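Local atomic coordinates of SnoK (Streptomyces nogalater, PDB entry 5EPA), a protein that probably acts as a non-heme iron, 2-oxoglutarate-dependent carbocyclase in the biosynthesis of the polyketide nogalamycin. Residues A[107-112]-A[145-149]; A[111-117]-A[237-243]. All coordinates share one frame; numbering follows the deposited sequence.

Contact 1 of 2, residues A[107-112]-A[145-149]; sequences LAGAPL and SATLT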
ATOM      1  N   LEU A 107       1.907   5.136  14.057  1.00 30.79           N
ATOM      2  CA  LEU A 107       0.662   5.517  13.443  1.00 30.24           C
ATOM      3  C   LEU A 107      -0.435   4.514  13.808  1.00 30.19           C
ATOM      4  O   LEU A 107      -1.557   4.916  14.174  1.00 29.98           O
ATOM      5  CB  LEU A 107       0.825   5.606  11.929  1.00 29.59           C
ATOM      6  CG  LEU A 107       1.729   6.738  11.410  1.00 30.01           C
ATOM      7  CD1 LEU A 107       1.846   6.677   9.904  1.00 29.20           C
ATOM      8  CD2 LEU A 107       1.210   8.129  11.780  1.00 30.63           C
ATOM      9  N   ALA A 108      -0.104   3.218  13.749  1.00 28.81           N
ATOM     10  CA  ALA A 108      -1.084   2.166  13.979  1.00 28.48           C
ATOM     11  C   ALA A 108      -1.518   2.082  15.403  1.00 29.25           C
ATOM     12  O   ALA A 108      -2.649   1.752  15.701  1.00 30.76           O
ATOM     13  CB  ALA A 108      -0.517   0.835  13.563  1.00 28.22           C
ATOM     14  N   GLY A 109      -0.600   2.337  16.301  1.00 30.46           N
ATOM     15  CA  GLY A 109      -0.882   2.261  17.749  1.00 32.34           C
ATOM     16  C   GLY A 109      -1.050   0.847  18.259  1.00 33.11           C
ATOM     17  O   GLY A 109      -1.531   0.642  19.367  1.00 34.09           O
ATOM     18  N   ALA A 110      -0.586  -0.125  17.483  1.00 32.81           N
ATOM     19  CA  ALA A 110      -0.717  -1.541  17.861  1.00 34.00           C
ATOM     20  C   ALA A 110       0.376  -2.373  17.177  1.00 33.67           C
ATOM     21  O   ALA A 110       0.942  -1.937  16.194  1.00 31.96           O
ATOM     22  CB  ALA A 110      -2.085  -2.063  17.467  1.00 33.89           C
ATOM     23  N   PRO A 111       0.682  -3.578  17.710  1.00 34.43           N
ATOM     24  CA  PRO A 111       1.757  -4.375  17.129  1.00 33.58           C
ATOM     25  C   PRO A 111       1.446  -4.807  15.692  1.00 31.47           C
ATOM     26  O   PRO A 111       0.300  -5.115  15.370  1.00 30.87           O
ATOM     27  CB  PRO A 111       1.871  -5.594  18.067  1.00 35.44           C
ATOM     28  CG  PRO A 111       1.173  -5.181  19.328  1.00 37.17           C
ATOM     29  CD  PRO A 111       0.064  -4.257  18.858  1.00 36.49           C
ATOM     30  N   LEU A 112       2.482  -4.813  14.865  1.00 29.70           N
ATOM     31  CA  LEU A 112       2.355  -5.124  13.470  1.00 28.19           C
ATOM     32  C   LEU A 112       3.300  -6.214  13.016  1.00 27.60           C
ATOM     33  O   LEU A 112       4.332  -6.466  13.642  1.00 27.77           O
ATOM     34  CB  LEU A 112       2.663  -3.906  12.645  1.00 27.36           C
ATOM     35  CG  LEU A 112       1.809  -2.658  12.871  1.00 27.57           C
ATOM     36  CD1 LEU A 112       2.451  -1.487  12.163  1.00 26.75           C
ATOM     37  CD2 LEU A 112       0.377  -2.845  12.394  1.00 27.46           C
ATOM     38  N   SER A 145      -7.806  -4.553  12.087  1.00 39.92           N
ATOM     39  CA  SER A 145      -8.099  -3.445  12.928  1.00 39.24           C
ATOM     40  C   SER A 145      -7.196  -2.265  12.576  1.00 36.33           C
ATOM     41  O   SER A 145      -7.683  -1.232  12.132  1.00 36.21           O
ATOM     42  CB  SER A 145      -7.926  -3.902  14.361  1.00 40.59           C
ATOM     43  OG  SER A 145      -8.196  -2.856  15.255  1.00 43.70           O
ATOM     44  N   ALA A 146      -5.895  -2.421  12.764  1.00 32.85           N
ATOM     45  CA  ALA A 146      -4.969  -1.320  12.581  1.00 30.98           C
ATOM     46  C   ALA A 146      -4.108  -1.499  11.360  1.00 29.24           C
ATOM     47  O   ALA A 146      -3.175  -0.746  11.147  1.00 29.46           O
ATOM     48  CB  ALA A 146      -4.104  -1.182  13.817  1.00 32.50           C
ATOM     49  N   THR A 147      -4.388  -2.528  10.567  1.00 28.04           N
ATOM     50  CA  THR A 147      -3.629  -2.776   9.361  1.00 27.00           C
ATOM     51  C   THR A 147      -3.550  -1.507   8.493  1.00 26.68           C
ATOM     52  O   THR A 147      -4.574  -0.841   8.238  1.00 26.72           O
ATOM     53  CB  THR A 147      -4.219  -3.944   8.568  1.00 26.65           C
ATOM     54  OG1 THR A 147      -4.061  -5.144   9.308  1.00 27.38           O
ATOM     55  CG2 THR A 147      -3.543  -4.141   7.226  1.00 25.66           C
ATOM     56  N   LEU A 148      -2.351  -1.241   7.985  1.00 25.75           N
ATOM     57  CA  LEU A 148      -2.080  -0.082   7.136  1.00 25.34           C
ATOM     58  C   LEU A 148      -0.961  -0.346   6.132  1.00 24.74           C
ATOM     59  O   LEU A 148      -0.206  -1.316   6.247  1.00 23.20           O
ATOM     60  CB  LEU A 148      -1.711   1.122   7.978  1.00 26.18           C
ATOM     61  CG  LEU A 148      -0.305   1.255   8.529  1.00 27.11           C
ATOM     62  CD1 LEU A 148      -0.140   2.594   9.213  1.00 28.19           C
ATOM     63  CD2 LEU A 148      -0.036   0.188   9.532  1.00 28.53           C
ATOM     64  N   THR A 149      -0.887   0.528   5.125  1.00 23.93           N
ATOM     65  CA  THR A 149       0.057   0.390   4.026  1.00 22.70           C
ATOM     66  C   THR A 149       0.970   1.603   3.973  1.00 23.48           C
ATOM     67  O   THR A 149       0.503   2.733   4.151  1.00 23.11           O
ATOM     68  CB  THR A 149      -0.661   0.306   2.686  1.00 22.43           C
ATOM     69  OG1 THR A 149      -1.459  -0.887   2.595  1.00 22.53           O
ATOM     70  CG2 THR A 149       0.326   0.328   1.521  1.00 22.07           C
TER
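Leu-148 holds CG between its backbone N and carbonyl carbon (chi1 80°), while Leu-112 sets CG beside the backbone N and anti to the carbonyl carbon (chi1 -59°), and these two torsions bring the isobutyl groups together, crossing at about a right angle. The touch is branch to branch: CD1 of Leu-112 lies 4.0 Å from CD2 of Leu-148. That same CD2 also takes the methyl of Ala-108, with 4.1 Å from Ala-108 CB to Leu-148 CD2, so one branch is shared by the last helical turn and the start of the next strand. The other branch reaches back along the helix, Leu-148 CD1 resting 4.2 Å from Leu-107 CB. A second patch forms where the chain leaves the helix. Ala-146 CB sits 4.1 Å from Ala-108 CB and 3.8 Å from Ala-108 O, and Ala-110 CB approaches the same methyl of Ala-146 at 4.3 Å. Between Ala-108 and Ala-110, Gly-109 ends the helix with a positive phi (72°), turning the chain so that Ala-110 also faces Ala-146. No hydrogen bond crosses the contact; apolar side chains carry it, and the small methyls let the two backbones come within 5.4 Å at the CA atoms of Ala-108 and Ala-146. Tyr-33 of helix 27-36 also packs on Leu-148. The end of helix 98-108 and the turn after it pack where the chain enters strand 148-153: a helix end on the larger sheet of the double-stranded beta-helix (jelly roll) typical of 2-oxoglutarate-dependent oxygenases of the PhyH family.

Contact 2 of 2, residues A[111-117]-A[237-243]; sequences PLRVYSS and GVVYMDA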
ATOM      1  N   PRO A 111       0.682  -3.578  17.710  1.00 34.43           N
ATOM      2  CA  PRO A 111       1.757  -4.375  17.129  1.00 33.58           C
ATOM      3  C   PRO A 111       1.446  -4.807  15.692  1.00 31.47           C
ATOM      4  O   PRO A 111       0.300  -5.115  15.370  1.00 30.87           O
ATOM      5  CB  PRO A 111       1.871  -5.594  18.067  1.00 35.44           C
ATOM      6  CG  PRO A 111       1.173  -5.181  19.328  1.00 37.17           C
ATOM      7  CD  PRO A 111       0.064  -4.257  18.858  1.00 36.49           C
ATOM      8  N   LEU A 112       2.482  -4.813  14.865  1.00 29.70           N
ATOM      9  CA  LEU A 112       2.355  -5.124  13.470  1.00 28.19           C
ATOM     10  C   LEU A 112       3.300  -6.214  13.016  1.00 27.60           C
ATOM     11  O   LEU A 112       4.332  -6.466  13.642  1.00 27.77           O
ATOM     12  CB  LEU A 112       2.663  -3.906  12.645  1.00 27.36           C
ATOM     13  CG  LEU A 112       1.809  -2.658  12.871  1.00 27.57           C
ATOM     14  CD1 LEU A 112       2.451  -1.487  12.163  1.00 26.75           C
ATOM     15  CD2 LEU A 112       0.377  -2.845  12.394  1.00 27.46           C
ATOM     16  N   ARG A 113       2.930  -6.827  11.895  1.00 26.21           N
ATOM     17  CA  ARG A 113       3.817  -7.705  11.145  1.00 25.95           C
ATOM     18  C   ARG A 113       3.815  -7.253   9.702  1.00 25.11           C
ATOM     19  O   ARG A 113       2.852  -6.692   9.231  1.00 23.84           O
ATOM     20  CB  ARG A 113       3.332  -9.160  11.158  1.00 26.16           C
ATOM     21  CG  ARG A 113       3.525  -9.936  12.443  1.00 27.08           C
ATOM     22  CD  ARG A 113       2.834 -11.285  12.351  1.00 27.33           C
ATOM     23  NE  ARG A 113       2.940 -11.994  13.614  1.00 28.57           N
ATOM     24  CZ  ARG A 113       4.025 -12.658  14.020  1.00 29.74           C
ATOM     25  NH1 ARG A 113       5.140 -12.688  13.267  1.00 29.12           N
ATOM     26  NH2 ARG A 113       4.017 -13.278  15.199  1.00 30.91           N
ATOM     27  N   VAL A 114       4.884  -7.586   8.983  1.00 25.47           N
ATOM     28  CA  VAL A 114       4.870  -7.430   7.517  1.00 24.70           C
ATOM     29  C   VAL A 114       4.017  -8.539   6.874  1.00 24.07           C
ATOM     30  O   VAL A 114       4.278  -9.718   7.083  1.00 24.52           O
ATOM     31  CB  VAL A 114       6.273  -7.503   6.931  1.00 25.32           C
ATOM     32  CG1 VAL A 114       6.225  -7.321   5.424  1.00 24.74           C
ATOM     33  CG2 VAL A 114       7.152  -6.429   7.535  1.00 26.09           C
ATOM     34  N   TYR A 115       2.973  -8.141   6.150  1.00 23.20           N
ATOM     35  CA  TYR A 115       2.123  -9.065   5.418  1.00 23.10           C
ATOM     36  C   TYR A 115       2.735  -9.356   4.066  1.00 22.93           C
ATOM     37  O   TYR A 115       2.832 -10.507   3.656  1.00 23.02           O
ATOM     38  CB  TYR A 115       0.672  -8.555   5.205  1.00 22.99           C
ATOM     39  CG  TYR A 115      -0.044  -9.364   4.139  1.00 23.05           C
ATOM     40  CD1 TYR A 115      -0.320 -10.686   4.331  1.00 23.93           C
ATOM     41  CD2 TYR A 115      -0.342  -8.833   2.913  1.00 23.11           C
ATOM     42  CE1 TYR A 115      -0.921 -11.468   3.353  1.00 23.80           C
ATOM     43  CE2 TYR A 115      -0.965  -9.601   1.927  1.00 23.28           C
ATOM     44  CZ  TYR A 115      -1.225 -10.944   2.167  1.00 23.78           C
ATOM     45  OH  TYR A 115      -1.804 -11.726   1.173  1.00 24.89           O
ATOM     46  N   SER A 116       3.106  -8.305   3.360  1.00 22.87           N
ATOM     47  CA  SER A 116       3.612  -8.433   2.000  1.00 22.87           C
ATOM     48  C   SER A 116       4.133  -7.090   1.548  1.00 23.52           C
ATOM     49  O   SER A 116       3.997  -6.070   2.251  1.00 23.58           O
ATOM     50  CB  SER A 116       2.511  -8.873   1.034  1.00 22.55           C
ATOM     51  OG  SER A 116       3.052  -9.266  -0.205  1.00 22.17           O
ATOM     52  N   SER A 117       4.733  -7.086   0.366  1.00 24.37           N
ATOM     53  CA  SER A 117       5.018  -5.841  -0.318  1.00 25.13           C
ATOM     54  C   SER A 117       4.863  -6.023  -1.804  1.00 26.44           C
ATOM     55  O   SER A 117       4.921  -7.163  -2.307  1.00 27.67           O
ATOM     56  CB  SER A 117       6.413  -5.325   0.048  1.00 25.75           C
ATOM     57  OG  SER A 117       7.448  -5.932  -0.697  1.00 24.17           O
ATOM     58  N   GLY A 237       4.851  -0.598  -2.189  1.00 24.55           N
ATOM     59  CA  GLY A 237       3.778  -0.630  -1.223  1.00 25.08           C
ATOM     60  C   GLY A 237       4.053  -1.721  -0.219  1.00 24.84           C
ATOM     61  O   GLY A 237       4.228  -2.862  -0.590  1.00 26.66           O
ATOM     62  N   VAL A 238       4.081  -1.378   1.052  1.00 24.31           N
ATOM     63  CA  VAL A 238       4.293  -2.378   2.090  1.00 24.62           C
ATOM     64  C   VAL A 238       3.042  -2.500   2.975  1.00 24.19           C
ATOM     65  O   VAL A 238       2.635  -1.508   3.570  1.00 24.27           O
ATOM     66  CB  VAL A 238       5.483  -2.000   2.996  1.00 25.07           C
ATOM     67  CG1 VAL A 238       5.747  -3.100   4.012  1.00 25.71           C
ATOM     68  CG2 VAL A 238       6.699  -1.783   2.173  1.00 25.62           C
ATOM     69  N   VAL A 239       2.481  -3.708   3.114  1.00 23.65           N
ATOM     70  CA  VAL A 239       1.294  -3.877   3.962  1.00 22.46           C
ATOM     71  C   VAL A 239       1.741  -4.386   5.302  1.00 22.92           C
ATOM     72  O   VAL A 239       2.357  -5.454   5.394  1.00 24.21           O
ATOM     73  CB  VAL A 239       0.296  -4.842   3.351  1.00 22.17           C
ATOM     74  CG1 VAL A 239      -0.858  -5.062   4.277  1.00 22.36           C
ATOM     75  CG2 VAL A 239      -0.205  -4.318   2.016  1.00 21.54           C
ATOM     76  N   TYR A 240       1.514  -3.584   6.331  1.00 22.63           N
ATOM     77  CA  TYR A 240       1.786  -3.953   7.716  1.00 22.98           C
ATOM     78  C   TYR A 240       0.458  -4.365   8.362  1.00 23.32           C
ATOM     79  O   TYR A 240      -0.440  -3.537   8.523  1.00 23.13           O
ATOM     80  CB  TYR A 240       2.402  -2.791   8.479  1.00 23.41           C
ATOM     81  CG  TYR A 240       3.772  -2.338   7.995  1.00 23.45           C
ATOM     82  CD1 TYR A 240       4.906  -3.062   8.315  1.00 24.21           C
ATOM     83  CD2 TYR A 240       3.920  -1.207   7.265  1.00 22.93           C
ATOM     84  CE1 TYR A 240       6.143  -2.670   7.886  1.00 24.53           C
ATOM     85  CE2 TYR A 240       5.164  -0.784   6.820  1.00 23.13           C
ATOM     86  CZ  TYR A 240       6.277  -1.514   7.126  1.00 23.92           C
ATOM     87  OH  TYR A 240       7.535  -1.104   6.704  1.00 23.80           O
ATOM     88  N   MET A 241       0.332  -5.648   8.687  1.00 23.59           N
ATOM     89  CA  MET A 241      -0.893  -6.168   9.210  1.00 23.98           C
ATOM     90  C   MET A 241      -0.849  -6.234  10.716  1.00 25.57           C
ATOM     91  O   MET A 241       0.211  -6.231  11.325  1.00 26.87           O
ATOM     92  CB  MET A 241      -1.175  -7.539   8.624  1.00 23.77           C
ATOM     93  CG  MET A 241      -0.179  -8.641   9.026  1.00 23.89           C
ATOM     94  SD  MET A 241      -0.506 -10.196   8.200  1.00 23.28           S
ATOM     95  CE  MET A 241       0.997 -11.074   8.674  1.00 23.94           C
ATOM     96  N   ASP A 242      -2.011  -6.315  11.318  1.00 26.94           N
ATOM     97  CA  ASP A 242      -2.128  -6.602  12.732  1.00 28.92           C
ATOM     98  C   ASP A 242      -1.307  -7.861  13.058  1.00 29.35           C
ATOM     99  O   ASP A 242      -1.342  -8.860  12.315  1.00 28.84           O
ATOM    100  CB  ASP A 242      -3.592  -6.836  13.083  1.00 30.88           C
ATOM    101  CG  ASP A 242      -4.473  -5.591  12.807  1.00 31.93           C
ATOM    102  OD1 ASP A 242      -4.589  -4.742  13.725  1.00 35.14           O
ATOM    103  OD2 ASP A 242      -5.077  -5.449  11.709  1.00 31.91           O
ATOM    104  N   ALA A 243      -0.576  -7.824  14.168  1.00 29.77           N
ATOM    105  CA  ALA A 243       0.360  -8.902  14.502  1.00 30.62           C
ATOM    106  C   ALA A 243      -0.283 -10.266  14.782  1.00 32.19           C
ATOM    107  O   ALA A 243       0.408 -11.290  14.818  1.00 32.46           O
ATOM    108  CB  ALA A 243       1.229  -8.490  15.663  1.00 31.31           C
TER
HETATM  109  O   HOH W   1       2.094 -12.369  16.960  1.00 42.25           O
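Met-241, Arg-113 and Ala-243 bury the most surface, at the end of the pairing where strand 112-122 begins and strand 233-242 ends. Arg-113 and Met-241 form an antiparallel hydrogen-bonded pair: Arg-113 N gives a 2.8 Å bond to Met-241 O, in the carbonyl plane, and Met-241 N returns one to Arg-113 O. Met-241 starts with CG between its backbone N and carbonyl carbon (chi1 66°) and then runs extended, which carries CE to 3.9 Å from Arg-113 CB and SD to 5.1 Å from the centroid of the Tyr-115 ring, an oblique Met-aromatic contact. Arg-113, extended from CG to NE, passes along Ala-243 and bonds its carbonyl: NE lies 2.9 Å from Ala-243 O, which meets the edge of the guanidinium close to its plane. A water accepts from Arg-113 NH2 and donates to the same oxygen, while Phe-270 O takes NH1. Cutting Arg-113 back to an alanine is likely to cost Ala-243 O its NE donor, the water its tether to NH2, Phe-270 O its NH1 bond and Ala-243 the cover of CG and CD. Ala-243 N bonds Pro-111 O at 3.1 Å, and Ala-243 CB lies 3.8 Å from Pro-111 CB. Further along, Tyr-115 N and Ser-116 O both bond Val-239, making a classic beta bulge. On the face opposite Arg-113 and Met-241, Val-114 and Tyr-240 lie side by side, Val-114 CG2 3.9 Å from Tyr-240 CE1. Helix 98-108 covers that face through Ile-100, Ser-101 and Ala-104 on Tyr-240, and strand 148-153 flanks strand 233-242 on its other side.

In the fold
Contacts 1 and 2 lie with centres about 8 Å apart, on the same side of the chain's centre. They share Pro-111 and Leu-112, where helix 98-108 gives way to strand 112-122. Their segments alternate along the chain: 107-112 and 111-117 come first, then 145-149, then 237-243. Both reach the seven-stranded antiparallel sheet, in which strand 233-242 lies between 148-153 and 112-122. Asp-242 ties the two together, probably accepting hydrogen bonds from Thr-147 OG1 at OD2 and from Ala-146 N at OD1. The helix end and these three strands are thus joined near the iron and 2-oxoglutarate site, to which Thr-149 contributes directly.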